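Local coordinates for protein Methylcobalamin\: coenzyme M methyltransferase (PDB 4AY7) that transfers a methyl group from methylcobalamin to coenzyme M in methanogenesis, probably using a zinc ion to activate the coenzyme M thiol, at residues 132-137 against 197-202; 149-154 against 204-209; 301-306 against 332-337; 42-47 against 67-72; 104-109 against 161-166. All coordinates share one frame; numbering follows the deposited sequence. Where two conformers were deposited one is given.

Interaction 1: 132-137 against 197-202; sequences VVLEAI and NAMVEA
Leu134 and Ile137 on one helix press against Ala198, Met199 and Ala202 on another, the short axes running 27° from parallel and 9.0 Å apart at their closest. No hydrogen bond passes between the two segments, and the contact is apolar packing: methyl and methylene groups and the Met199 sulfur, laid on each other and on backbone carbonyls. One set of contacts joins apolar side chains. Leu134 sends CD2 into the other helix, 3.9 Å from Met199 CG, while both of its methyls also touch Ala198 CB. Ile137 meets Met199 almost at a right angle, its CD1 lying 3.8 Å from Met199 CG. Farther along the same chain, Met199 SD rests 3.9 Å from Val133 CG1. A second set puts methyl groups on backbone. Leu134 CD2 lies 3.6 Å from Ala198 O, and Ala202 CB approaches Leu134 O in return. With CG2 of Ile137 anti to the backbone N, that methyl is carried to Ala202 O at 3.4 Å. Cut back to an alanine, Ile137 would lose CD1 and CG2, which is likely to open a gap beside Met199 and Ala202. These are neighbouring outer helices of the TIM barrel, 130-144 and 178-202. Beneath them lie the strands: Ile137 touches Leu80 of strand 78-80, and Met199 touches Ile207 of strand 206-210.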
# COMPACT_ATOMS: atom_id res chain seq x y z
N VAL A 132 11.04 14.13 1.50
CA VAL A 132 10.17 14.48 0.37
C VAL A 132 8.71 14.02 0.65
O VAL A 132 7.75 14.80 0.45
CB VAL A 132 10.63 13.80 -0.94
CG1 VAL A 132 9.76 14.25 -2.08
CG2 VAL A 132 12.06 14.24 -1.32
N VAL A 133 8.56 12.78 1.12
CA VAL A 133 7.26 12.24 1.44
C VAL A 133 6.59 13.00 2.57
O VAL A 133 5.42 13.38 2.43
CB VAL A 133 7.34 10.75 1.81
CG1 VAL A 133 5.94 10.25 2.24
CG2 VAL A 133 7.82 9.96 0.57
N LEU A 134 7.32 13.32 3.63
CA LEU A 134 6.70 14.05 4.74
C LEU A 134 6.27 15.43 4.31
O LEU A 134 5.21 15.90 4.66
CB LEU A 134 7.65 14.10 5.95
CG LEU A 134 8.08 12.71 6.47
CD1 LEU A 134 8.92 12.89 7.73
CD2 LEU A 134 6.87 11.77 6.78
N GLU A 135 7.09 16.10 3.55
CA GLU A 135 6.71 17.39 3.06
C GLU A 135 5.52 17.34 2.08
O GLU A 135 4.70 18.23 2.09
CB GLU A 135 7.93 18.06 2.45
CG GLU A 135 7.60 19.35 1.74
CD GLU A 135 7.37 20.53 2.69
OE1 GLU A 135 7.35 20.37 3.97
OE2 GLU A 135 7.28 21.66 2.15
N ALA A 136 5.44 16.32 1.25
CA ALA A 136 4.32 16.20 0.28
C ALA A 136 2.99 15.97 1.00
O ALA A 136 1.98 16.54 0.63
CB ALA A 136 4.58 15.13 -0.79
N ILE A 137 3.04 15.22 2.10
CA ILE A 137 1.85 14.99 2.93
C ILE A 137 1.35 16.30 3.47
O ILE A 137 0.17 16.58 3.41
CB ILE A 137 2.13 14.03 4.10
CG1 ILE A 137 2.40 12.63 3.52
CG2 ILE A 137 0.95 14.08 5.09
CD1 ILE A 137 3.06 11.66 4.55
N ASN A 197 4.93 6.09 11.67
CA ASN A 197 4.55 7.12 12.59
C ASN A 197 4.89 8.50 12.21
O ASN A 197 4.14 9.45 12.54
CB ASN A 197 4.99 6.77 14.04
CG ASN A 197 4.16 5.65 14.68
OD1 ASN A 197 3.00 5.56 14.43
ND2 ASN A 197 4.78 4.79 15.49
N ALA A 198 6.03 8.68 11.51
CA ALA A 198 6.34 9.96 10.94
C ALA A 198 5.33 10.40 9.92
O ALA A 198 5.01 11.60 9.87
CB ALA A 198 7.74 10.00 10.30
N MET A 199 4.93 9.51 9.02
CA MET A 199 3.86 9.89 8.06
C MET A 199 2.57 10.26 8.79
O MET A 199 1.94 11.25 8.42
CB MET A 199 3.59 8.78 7.05
CG MET A 199 4.69 8.56 6.06
SD MET A 199 4.29 7.58 4.57
CE MET A 199 4.36 5.92 5.23
N VAL A 200 2.22 9.54 9.86
CA VAL A 200 1.08 9.90 10.65
C VAL A 200 1.25 11.30 11.21
O VAL A 200 0.32 12.11 11.12
CB VAL A 200 0.79 8.85 11.78
CG1 VAL A 200 -0.29 9.35 12.75
CG2 VAL A 200 0.39 7.49 11.16
N GLU A 201 2.41 11.58 11.82
CA GLU A 201 2.67 12.93 12.41
C GLU A 201 2.60 13.99 11.34
O GLU A 201 2.20 15.10 11.63
CB GLU A 201 4.01 13.00 13.20
CG GLU A 201 3.98 12.29 14.58
CD GLU A 201 5.29 11.53 15.07
OE1 GLU A 201 6.43 11.73 14.52
OE2 GLU A 201 5.20 10.70 16.03
N ALA A 202 2.97 13.66 10.11
CA ALA A 202 2.90 14.63 9.00
C ALA A 202 1.49 14.88 8.53
O ALA A 202 1.25 15.90 7.90
CB ALA A 202 3.76 14.22 7.77

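Interaction 2: 149-154 against 204-209; sequences PIVGGM and ADVIAI
Ile150 and Asp205 start a parallel strand pairing in the TIM barrel, where strand 150-155 lies beside strand 206-210. The ladder begins with Ile150 O, which takes two backbone donors: Asp205 N at 2.8 Å, and Val206 N through a weak bond of 3.4 Å. Further on, Gly152 is used at both ends, giving its N-H to Val206 O and accepting Ala208 N at its own oxygen. Ala208 in turn offers its O to Met154 N at 3.1 Å. The N-H of Ile150 has a side-chain acceptor instead, Asp205 OD2 at 2.9 Å, which uses the anti lone pair and receives a fairly straight bond (158°). The same oxygen forms a salt bridge with Arg141 of helix 130-144, so one carboxylate oxygen serves a backbone amide and a guanidinium group. A leucine in place of Asp205 would probably leave the Ile150 amide without its acceptor and Arg141 without this partner. On the other edge of 149-154, Val151 and Gly153 bond to strand 78-80. Val151, Val206 and Ala208 occupy one face of the sheet, with Ala208 about 6 Å from the zinc ligand His246, side chain to side chain. Met154, Ile207 and Ile209 pack on the other face, beneath helices 178-202 and 221-238. There Met154 lies alongside Ile209, its CG 3.8 Å from Ile209 CG2, while its SD sits 3.8 Å from Ile207 CG2.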
# COMPACT_ATOMS: atom_id res chain seq x y z
N PRO A 149 -9.19 12.14 3.42
CA PRO A 149 -8.16 11.33 4.05
C PRO A 149 -6.88 11.21 3.18
O PRO A 149 -6.98 11.17 1.98
CB PRO A 149 -8.84 9.98 4.19
CG PRO A 149 -9.72 9.87 3.00
CD PRO A 149 -10.21 11.30 2.76
N ILE A 150 -5.73 11.08 3.81
CA ILE A 150 -4.44 10.93 3.19
C ILE A 150 -3.97 9.57 3.58
O ILE A 150 -3.91 9.25 4.75
CB ILE A 150 -3.41 11.98 3.65
CG1 ILE A 150 -3.92 13.37 3.32
CG2 ILE A 150 -2.03 11.71 3.01
CD1 ILE A 150 -2.98 14.47 3.78
N VAL A 151 -3.75 8.74 2.57
CA VAL A 151 -3.18 7.42 2.75
C VAL A 151 -1.65 7.42 2.43
O VAL A 151 -1.22 7.77 1.35
CB VAL A 151 -3.85 6.45 1.80
CG1 VAL A 151 -3.25 5.08 2.05
CG2 VAL A 151 -5.38 6.42 2.04
N GLY A 152 -0.85 7.09 3.43
CA GLY A 152 0.54 6.90 3.29
C GLY A 152 0.89 5.48 2.97
O GLY A 152 0.72 4.60 3.78
N GLY A 153 1.50 5.28 1.82
CA GLY A 153 1.94 3.99 1.37
C GLY A 153 3.39 3.75 1.62
O GLY A 153 4.22 4.70 1.56
N MET A 154 3.74 2.50 1.89
CA MET A 154 5.13 2.13 2.07
C MET A 154 5.29 0.64 1.93
O MET A 154 4.35 -0.13 2.10
CB MET A 154 5.65 2.60 3.42
CG MET A 154 4.79 2.10 4.55
SD MET A 154 5.27 2.58 6.23
CE MET A 154 6.59 1.40 6.53
N ALA A 204 -0.91 11.83 7.57
CA ALA A 204 -1.55 10.61 7.02
C ALA A 204 -2.54 10.08 8.03
O ALA A 204 -2.30 10.06 9.24
CB ALA A 204 -0.54 9.49 6.67
N ASP A 205 -3.66 9.62 7.50
CA ASP A 205 -4.79 9.09 8.28
C ASP A 205 -4.82 7.58 8.33
O ASP A 205 -5.34 6.97 9.30
CB ASP A 205 -6.11 9.59 7.67
CG ASP A 205 -6.23 11.12 7.71
OD1 ASP A 205 -6.17 11.77 8.80
OD2 ASP A 205 -6.25 11.71 6.62
N VAL A 206 -4.33 6.98 7.25
CA VAL A 206 -4.23 5.54 7.10
C VAL A 206 -2.81 5.26 6.65
O VAL A 206 -2.33 5.98 5.79
CB VAL A 206 -5.23 5.11 6.01
CG1 VAL A 206 -5.06 3.61 5.72
CG2 VAL A 206 -6.65 5.43 6.44
N ILE A 207 -2.17 4.21 7.15
CA ILE A 207 -0.89 3.77 6.61
C ILE A 207 -1.25 2.46 5.98
O ILE A 207 -1.73 1.60 6.68
CB ILE A 207 0.27 3.58 7.66
CG1 ILE A 207 0.45 4.91 8.40
CG2 ILE A 207 1.53 3.09 6.93
CD1 ILE A 207 0.89 6.09 7.48
N ALA A 208 -0.96 2.33 4.68
CA ALA A 208 -1.09 1.13 3.91
C ALA A 208 0.24 0.53 3.49
O ALA A 208 1.04 1.16 2.72
CB ALA A 208 -1.91 1.42 2.68
N ILE A 209 0.55 -0.67 4.00
CA ILE A 209 1.80 -1.25 3.64
C ILE A 209 1.61 -2.29 2.56
O ILE A 209 0.64 -3.03 2.55
CB ILE A 209 2.56 -1.83 4.84
CG1 ILE A 209 1.92 -3.08 5.37
CG2 ILE A 209 2.74 -0.74 5.94
CD1 ILE A 209 2.66 -3.72 6.54

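Interaction 3: 301-306 against 332-337; sequences GPVDKI and PLENVK
Val303 and Asn335 mark the closest backbone approach, 5.7 Å between their CA atoms, where the first turns of helices 303-315 and 333-346 meet. These outer helices of the TIM barrel, near the C-terminal end of the chain, pack together away from the metal and coenzyme M sites. Asn335 carries most of the contact. Ile306 crosses it at about a right angle and drives its CD1 against the CB stem and the amide carbon, 3.4 Å from Asn335 CB and 3.6 Å from Asn335 CG. CG1 of Ile306 stands anti to the carbonyl carbon (chi1 -62°), and the extended chain beyond it carries CD1 to that spot. Val303 comes obliquely from the same helix, its CG2 lying 3.8 Å from Asn335 OD1. That methyl also reaches Glu334, with Val303 CG2 3.9 Å from both Glu334 O and Glu334 OE2, at the more exposed margin. Asn335 ND2 lies 3.2 Å from Gly301 N, but both are donors and no bond joins them; ND2 is instead bonded to Leu298 O, at the end of helix 294-298. A beta carbon at Gly301 would clash with ND2, and the positive phi there (58°) also favours glycine. The chemistry is thus divided: hydrocarbon of Val303 and Ile306 covers the stem and oxygen side of Asn335, while the buried N-H finds its acceptor at Leu298.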
# COMPACT_ATOMS: atom_id res chain seq x y z
N GLY A 301 -9.70 -1.74 -19.46
CA GLY A 301 -11.12 -1.58 -19.55
C GLY A 301 -11.75 -2.78 -20.28
O GLY A 301 -11.18 -3.89 -20.22
N PRO A 302 -12.90 -2.58 -20.92
CA PRO A 302 -13.57 -1.28 -21.04
C PRO A 302 -14.32 -0.83 -19.79
O PRO A 302 -14.32 -1.55 -18.73
CB PRO A 302 -14.58 -1.52 -22.15
CG PRO A 302 -14.92 -2.93 -21.96
CD PRO A 302 -13.65 -3.62 -21.65
N VAL A 303 -14.88 0.38 -19.87
CA VAL A 303 -15.51 0.99 -18.69
C VAL A 303 -16.60 0.05 -18.11
O VAL A 303 -16.76 -0.13 -16.90
CB VAL A 303 -16.05 2.42 -19.07
CG1 VAL A 303 -17.16 2.82 -18.10
CG2 VAL A 303 -14.90 3.46 -19.02
N ASP A 304 -17.37 -0.56 -18.98
CA ASP A 304 -18.48 -1.38 -18.51
C ASP A 304 -18.06 -2.65 -17.83
O ASP A 304 -18.82 -3.16 -16.99
CB ASP A 304 -19.47 -1.71 -19.64
CG ASP A 304 -20.26 -0.49 -20.07
OD1 ASP A 304 -20.26 0.51 -19.31
OD2 ASP A 304 -20.88 -0.52 -21.17
N LYS A 305 -16.86 -3.15 -18.17
CA LYS A 305 -16.31 -4.30 -17.48
C LYS A 305 -15.81 -3.94 -16.08
O LYS A 305 -16.00 -4.69 -15.10
CB LYS A 305 -15.26 -4.93 -18.33
CG LYS A 305 -14.65 -6.23 -17.84
CD LYS A 305 -13.23 -6.35 -18.44
CE LYS A 305 -12.41 -7.55 -17.86
NZ LYS A 305 -12.20 -8.53 -18.95
N ILE A 306 -15.22 -2.76 -15.95
CA ILE A 306 -14.80 -2.21 -14.65
C ILE A 306 -16.05 -2.04 -13.78
O ILE A 306 -16.04 -2.48 -12.62
CB ILE A 306 -14.03 -0.91 -14.80
CG1 ILE A 306 -12.75 -1.17 -15.59
CG2 ILE A 306 -13.79 -0.15 -13.48
CD1 ILE A 306 -12.08 0.12 -16.17
N PRO A 332 -5.99 4.47 -18.35
CA PRO A 332 -6.70 5.73 -18.65
C PRO A 332 -7.48 6.29 -17.49
O PRO A 332 -8.08 5.51 -16.67
CB PRO A 332 -7.61 5.39 -19.80
CG PRO A 332 -7.19 4.04 -20.30
CD PRO A 332 -6.43 3.36 -19.20
N LEU A 333 -7.48 7.61 -17.38
CA LEU A 333 -8.28 8.32 -16.38
C LEU A 333 -9.76 7.82 -16.34
O LEU A 333 -10.33 7.61 -15.24
CB LEU A 333 -8.22 9.83 -16.62
CG LEU A 333 -9.02 10.73 -15.66
CD1 LEU A 333 -8.47 10.49 -14.27
CD2 LEU A 333 -8.90 12.22 -16.02
N GLU A 334 -10.37 7.67 -17.49
CA GLU A 334 -11.78 7.32 -17.54
C GLU A 334 -11.98 5.94 -16.87
O GLU A 334 -13.06 5.63 -16.40
CB GLU A 334 -12.31 7.32 -18.99
CG GLU A 334 -11.58 6.33 -19.90
CD GLU A 334 -12.35 5.93 -21.18
OE1 GLU A 334 -13.03 6.79 -21.77
OE2 GLU A 334 -12.25 4.72 -21.56
N ASN A 335 -10.99 5.09 -16.91
CA ASN A 335 -11.11 3.75 -16.32
C ASN A 335 -11.08 3.86 -14.78
O ASN A 335 -11.85 3.19 -14.09
CB ASN A 335 -10.02 2.80 -16.84
CG ASN A 335 -10.26 2.40 -18.27
OD1 ASN A 335 -11.13 2.98 -18.91
ND2 ASN A 335 -9.53 1.42 -18.78
N VAL A 336 -10.29 4.78 -14.26
CA VAL A 336 -10.33 5.03 -12.78
C VAL A 336 -11.68 5.63 -12.35
O VAL A 336 -12.32 5.21 -11.33
CB VAL A 336 -9.21 6.00 -12.34
CG1 VAL A 336 -9.33 6.20 -10.81
CG2 VAL A 336 -7.82 5.49 -12.75
N LYS A 337 -12.19 6.55 -13.16
CA LYS A 337 -13.46 7.17 -12.91
C LYS A 337 -14.66 6.18 -12.95
O LYS A 337 -15.69 6.41 -12.34
CB LYS A 337 -13.74 8.29 -13.93
CG LYS A 337 -12.85 9.49 -13.74
CD LYS A 337 -13.16 10.61 -14.69
CE LYS A 337 -14.37 11.36 -14.18
NZ LYS A 337 -14.51 12.46 -15.17

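Interaction 4: 42-47 against 67-72; sequences VELMDV and LANHEL
Leu44 does most of the work between helices 42-48 and 59-71, using its two methyls on different parts of the partner. On the tight side, CD1 presses onto backbone, 3.6 Å from both Ala68 O and Asn69 CA. It also lies 3.7 Å from Asn69 CB, with Ala68 CB a little farther away at 4.2 Å. A chi1 of -71° tucks Leu44 CG beside its own backbone N, and the chain then runs on extended, bringing CD1 onto the backbone of Ala68 and Asn69. Asn69 is buried, and its amide is held from beyond the two segments: OD1 is bonded to Ser73 OG and ND2 to Thr39 O. These two bonds should fix the rotation of the amide, while its CB is left to receive the leucine methyl.

The loose side lies toward Val47 and Leu72, both exposed to solvent. Leu44 CD2 still makes a close contact with Leu72 CD1, at 3.6 Å, the two side chains running antiparallel as they pass. Val47 adds little, its CG1 no nearer than 4.4 Å to Leu72 CD1. Leu333 of helix 333-346 touches both leucines and so extends the apolar patch. The contact is helix-to-helix packing in the N-terminal part of the URO-D-type TIM barrel. It lies near the coenzyme M site: the side chain of Asn69 is about 7 Å from that of Gln38, a residue that binds the coenzyme and is next in the chain to Thr39, whose O holds Asn69 ND2.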
# COMPACT_ATOMS: atom_id res chain seq x y z
N VAL A 42 0.16 7.82 -16.10
CA VAL A 42 0.82 8.62 -17.12
C VAL A 42 -0.09 9.71 -17.65
O VAL A 42 0.40 10.79 -17.91
CB VAL A 42 1.40 7.75 -18.26
CG1 VAL A 42 2.03 8.59 -19.38
CG2 VAL A 42 2.40 6.74 -17.70
N GLU A 43 -1.37 9.43 -17.85
CA GLU A 43 -2.33 10.45 -18.36
C GLU A 43 -2.28 11.70 -17.47
O GLU A 43 -2.24 12.84 -17.98
CB GLU A 43 -3.75 9.92 -18.49
CG GLU A 43 -4.78 10.99 -18.94
CD GLU A 43 -6.17 10.45 -19.39
OE1 GLU A 43 -6.43 9.20 -19.45
OE2 GLU A 43 -7.01 11.34 -19.74
N LEU A 44 -2.23 11.50 -16.17
CA LEU A 44 -2.26 12.61 -15.20
C LEU A 44 -0.85 13.23 -15.08
O LEU A 44 -0.71 14.47 -15.01
CB LEU A 44 -2.82 12.17 -13.84
CG LEU A 44 -4.34 11.91 -13.91
CD1 LEU A 44 -4.88 11.55 -12.55
CD2 LEU A 44 -5.09 13.09 -14.57
N MET A 45 0.19 12.40 -15.20
CA MET A 45 1.57 12.95 -15.24
C MET A 45 1.63 13.98 -16.35
O MET A 45 2.15 15.04 -16.12
CB MET A 45 2.64 11.89 -15.52
CG MET A 45 2.78 10.86 -14.41
SD MET A 45 3.93 9.63 -15.02
CE MET A 45 3.56 8.19 -13.97
N ASP A 46 1.15 13.61 -17.53
CA ASP A 46 1.11 14.52 -18.69
C ASP A 46 0.26 15.78 -18.46
O ASP A 46 0.73 16.87 -18.74
CB ASP A 46 0.63 13.75 -19.94
CG ASP A 46 1.73 12.85 -20.51
OD1 ASP A 46 2.86 12.83 -19.95
OD2 ASP A 46 1.52 12.17 -21.52
N VAL A 47 -0.95 15.65 -17.91
CA VAL A 47 -1.90 16.79 -17.75
C VAL A 47 -1.29 17.85 -16.83
O VAL A 47 -1.18 19.02 -17.20
CB VAL A 47 -3.27 16.35 -17.18
CG1 VAL A 47 -4.10 17.54 -16.76
CG2 VAL A 47 -4.08 15.48 -18.17
N LEU A 67 -2.74 14.65 -5.95
CA LEU A 67 -3.95 15.39 -5.86
C LEU A 67 -4.72 15.21 -7.17
O LEU A 67 -5.94 15.24 -7.16
CB LEU A 67 -3.70 16.87 -5.62
CG LEU A 67 -3.35 17.26 -4.19
CD1 LEU A 67 -4.56 17.58 -3.30
CD2 LEU A 67 -2.63 16.10 -3.55
N ALA A 68 -3.99 15.03 -8.27
CA ALA A 68 -4.59 14.95 -9.59
C ALA A 68 -5.45 13.71 -9.70
O ALA A 68 -6.52 13.80 -10.34
CB ALA A 68 -3.52 15.04 -10.71
N ASN A 69 -5.03 12.59 -9.09
CA ASN A 69 -5.83 11.36 -9.10
C ASN A 69 -6.77 11.31 -7.88
O ASN A 69 -7.08 10.20 -7.34
CB ASN A 69 -4.97 10.06 -9.16
CG ASN A 69 -5.78 8.86 -9.67
OD1 ASN A 69 -7.01 8.97 -9.81
ND2 ASN A 69 -5.13 7.72 -9.98
N HIS A 70 -7.12 12.51 -7.41
CA HIS A 70 -8.17 12.74 -6.46
C HIS A 70 -9.13 13.71 -7.09
O HIS A 70 -10.33 13.46 -7.18
CB HIS A 70 -7.60 13.29 -5.14
CG HIS A 70 -8.63 13.87 -4.25
ND1 HIS A 70 -9.68 13.14 -3.80
CD2 HIS A 70 -8.80 15.15 -3.76
CE1 HIS A 70 -10.49 13.92 -3.05
NE2 HIS A 70 -9.95 15.15 -3.02
N GLU A 71 -8.61 14.83 -7.52
CA GLU A 71 -9.43 15.90 -8.05
C GLU A 71 -10.02 15.59 -9.45
O GLU A 71 -11.16 15.92 -9.70
CB GLU A 71 -8.69 17.25 -7.91
CG GLU A 71 -8.59 17.61 -6.40
CD GLU A 71 -7.94 18.96 -6.06
OE1 GLU A 71 -7.65 19.76 -6.99
OE2 GLU A 71 -7.73 19.23 -4.84
N LEU A 72 -9.29 14.89 -10.32
CA LEU A 72 -9.79 14.50 -11.62
C LEU A 72 -10.50 13.13 -11.66
O LEU A 72 -11.35 12.87 -12.55
CB LEU A 72 -8.66 14.58 -12.66
CG LEU A 72 -8.24 16.01 -12.97
CD1 LEU A 72 -6.93 16.05 -13.73
CD2 LEU A 72 -9.35 16.70 -13.76

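Interaction 5: 104-109 against 161-166; sequences PSVTGH and ASDLVS
Asp163 O accepts the single hydrogen bond between these segments, from His109 ND1 at 2.7 Å. The bond is fairly straight at the proton (161°), and the oxygen lies in the ring plane, at the edge of the imidazole. Seen from the acceptor, the donor is less regular, tilted 27° from the carbonyl plane. The bond identifies ND1 as carrying a proton, without settling the charge of the ring. The ring leaves on the side of its own amide nitrogen (chi1 -54°), which turns it toward the last turn of helix 157-165. One face of that ring is covered by Ser166: its CA sits 3.6 Å from the centroid of the His109 ring, almost on the normal, a CH-pi contact. Ser166 CB joins it over the same face, 3.6 Å from His109 CD2. Ser166 is where the chain leaves the helix, with positive phi, and it also serves as N-cap of helix 167-176; the imidazole therefore lies against the joint between two helices. Val106, on the strand, crosses Asp163 obliquely and sets CG2 3.6 Å from Asp163 OD2. The strand belongs to a two-stranded antiparallel hairpin with 94-96, where Thr107 and Gly108 both face Glu94 in a classic beta bulge just ahead of His109. Close by along the chain, Leu164 pairs through its backbone with Tyr111. An in-plane bond at ND1 and packing over one face should together restrict rotation of the ring and hold the end of the hairpin against the end of helix 157-165.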
# COMPACT_ATOMS: atom_id res chain seq x y z
N PRO A 104 10.53 2.89 -9.52
CA PRO A 104 11.83 2.61 -8.90
C PRO A 104 11.96 1.19 -8.39
O PRO A 104 11.00 0.63 -7.93
CB PRO A 104 11.85 3.61 -7.71
CG PRO A 104 11.03 4.79 -8.24
CD PRO A 104 9.93 4.12 -8.97
N SER A 105 13.16 0.65 -8.39
CA SER A 105 13.42 -0.68 -7.93
C SER A 105 14.78 -0.72 -7.21
O SER A 105 15.69 0.05 -7.56
CB SER A 105 13.48 -1.65 -9.11
OG SER A 105 14.40 -1.18 -10.03
N VAL A 106 14.88 -1.62 -6.23
CA VAL A 106 16.19 -1.82 -5.53
C VAL A 106 17.18 -2.58 -6.36
O VAL A 106 16.92 -3.73 -6.74
CB VAL A 106 16.02 -2.54 -4.19
CG1 VAL A 106 17.40 -2.64 -3.52
CG2 VAL A 106 15.02 -1.79 -3.33
N THR A 107 18.37 -2.00 -6.54
CA THR A 107 19.47 -2.70 -7.20
C THR A 107 20.63 -3.08 -6.32
O THR A 107 21.34 -3.98 -6.67
CB THR A 107 20.04 -1.89 -8.38
OG1 THR A 107 20.65 -0.65 -7.93
CG2 THR A 107 18.93 -1.70 -9.40
N GLY A 108 20.80 -2.37 -5.21
CA GLY A 108 21.89 -2.63 -4.26
C GLY A 108 21.35 -2.80 -2.88
O GLY A 108 20.55 -1.97 -2.38
N HIS A 109 21.84 -3.84 -2.22
CA HIS A 109 21.42 -4.24 -0.85
C HIS A 109 22.59 -4.03 0.14
O HIS A 109 23.71 -4.42 -0.15
CB HIS A 109 21.06 -5.73 -0.92
CG HIS A 109 20.02 -6.04 -1.99
ND1 HIS A 109 18.70 -5.80 -1.81
CD2 HIS A 109 20.15 -6.63 -3.28
CE1 HIS A 109 18.03 -6.16 -2.94
NE2 HIS A 109 18.92 -6.64 -3.84
N ALA A 161 13.05 -6.02 5.04
CA ALA A 161 14.10 -6.90 5.50
C ALA A 161 14.79 -7.55 4.30
O ALA A 161 16.01 -7.64 4.24
CB ALA A 161 13.55 -7.99 6.39
N SER A 162 13.98 -8.00 3.36
CA SER A 162 14.45 -8.65 2.15
C SER A 162 15.33 -7.73 1.31
O SER A 162 16.38 -8.17 0.76
CB SER A 162 13.25 -9.08 1.31
OG SER A 162 13.69 -9.81 0.21
N ASP A 163 14.95 -6.46 1.25
CA ASP A 163 15.81 -5.45 0.55
C ASP A 163 17.10 -5.09 1.31
O ASP A 163 18.13 -4.77 0.62
CB ASP A 163 15.03 -4.19 0.19
CG ASP A 163 13.99 -4.42 -0.92
OD1 ASP A 163 14.14 -5.31 -1.81
OD2 ASP A 163 13.06 -3.61 -0.97
N LEU A 164 17.13 -5.27 2.65
CA LEU A 164 18.36 -4.97 3.38
C LEU A 164 19.41 -5.99 2.99
O LEU A 164 20.60 -5.68 2.92
CB LEU A 164 18.15 -5.04 4.88
CG LEU A 164 17.33 -3.92 5.44
CD1 LEU A 164 17.11 -4.12 6.94
CD2 LEU A 164 17.88 -2.56 5.12
N VAL A 165 18.98 -7.24 2.78
CA VAL A 165 19.90 -8.36 2.65
C VAL A 165 19.92 -9.05 1.28
O VAL A 165 20.76 -9.92 1.02
CB VAL A 165 19.66 -9.41 3.79
CG1 VAL A 165 19.63 -8.69 5.15
CG2 VAL A 165 18.38 -10.17 3.59
N SER A 166 19.04 -8.62 0.38
CA SER A 166 18.81 -9.29 -0.94
C SER A 166 17.74 -10.42 -0.73
O SER A 166 17.69 -11.12 0.29
CB SER A 166 20.13 -9.82 -1.57
OG SER A 166 20.53 -11.11 -1.06

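From the N terminus, interaction 4 comes first, closing a short loop between helices 42-48 and 59-71 before any other contact opens. Interactions 5, 1 and 2 then cross one another: 104-109, 132-137 and 149-154 open in turn, and 161-166, 197-202 and 204-209 close in the same order. Interactions 1 and 2 touch, Met199 CE against Met154 SD, so that the helix layer and the strands of the barrel lock together, while interaction 5 ties on the hairpin. Interaction 3 stands in series near the C terminus, yet it returns to the start: Leu333 N is probably hydrogen-bonded to Glu43 OE1, bringing the last helix against interaction 4.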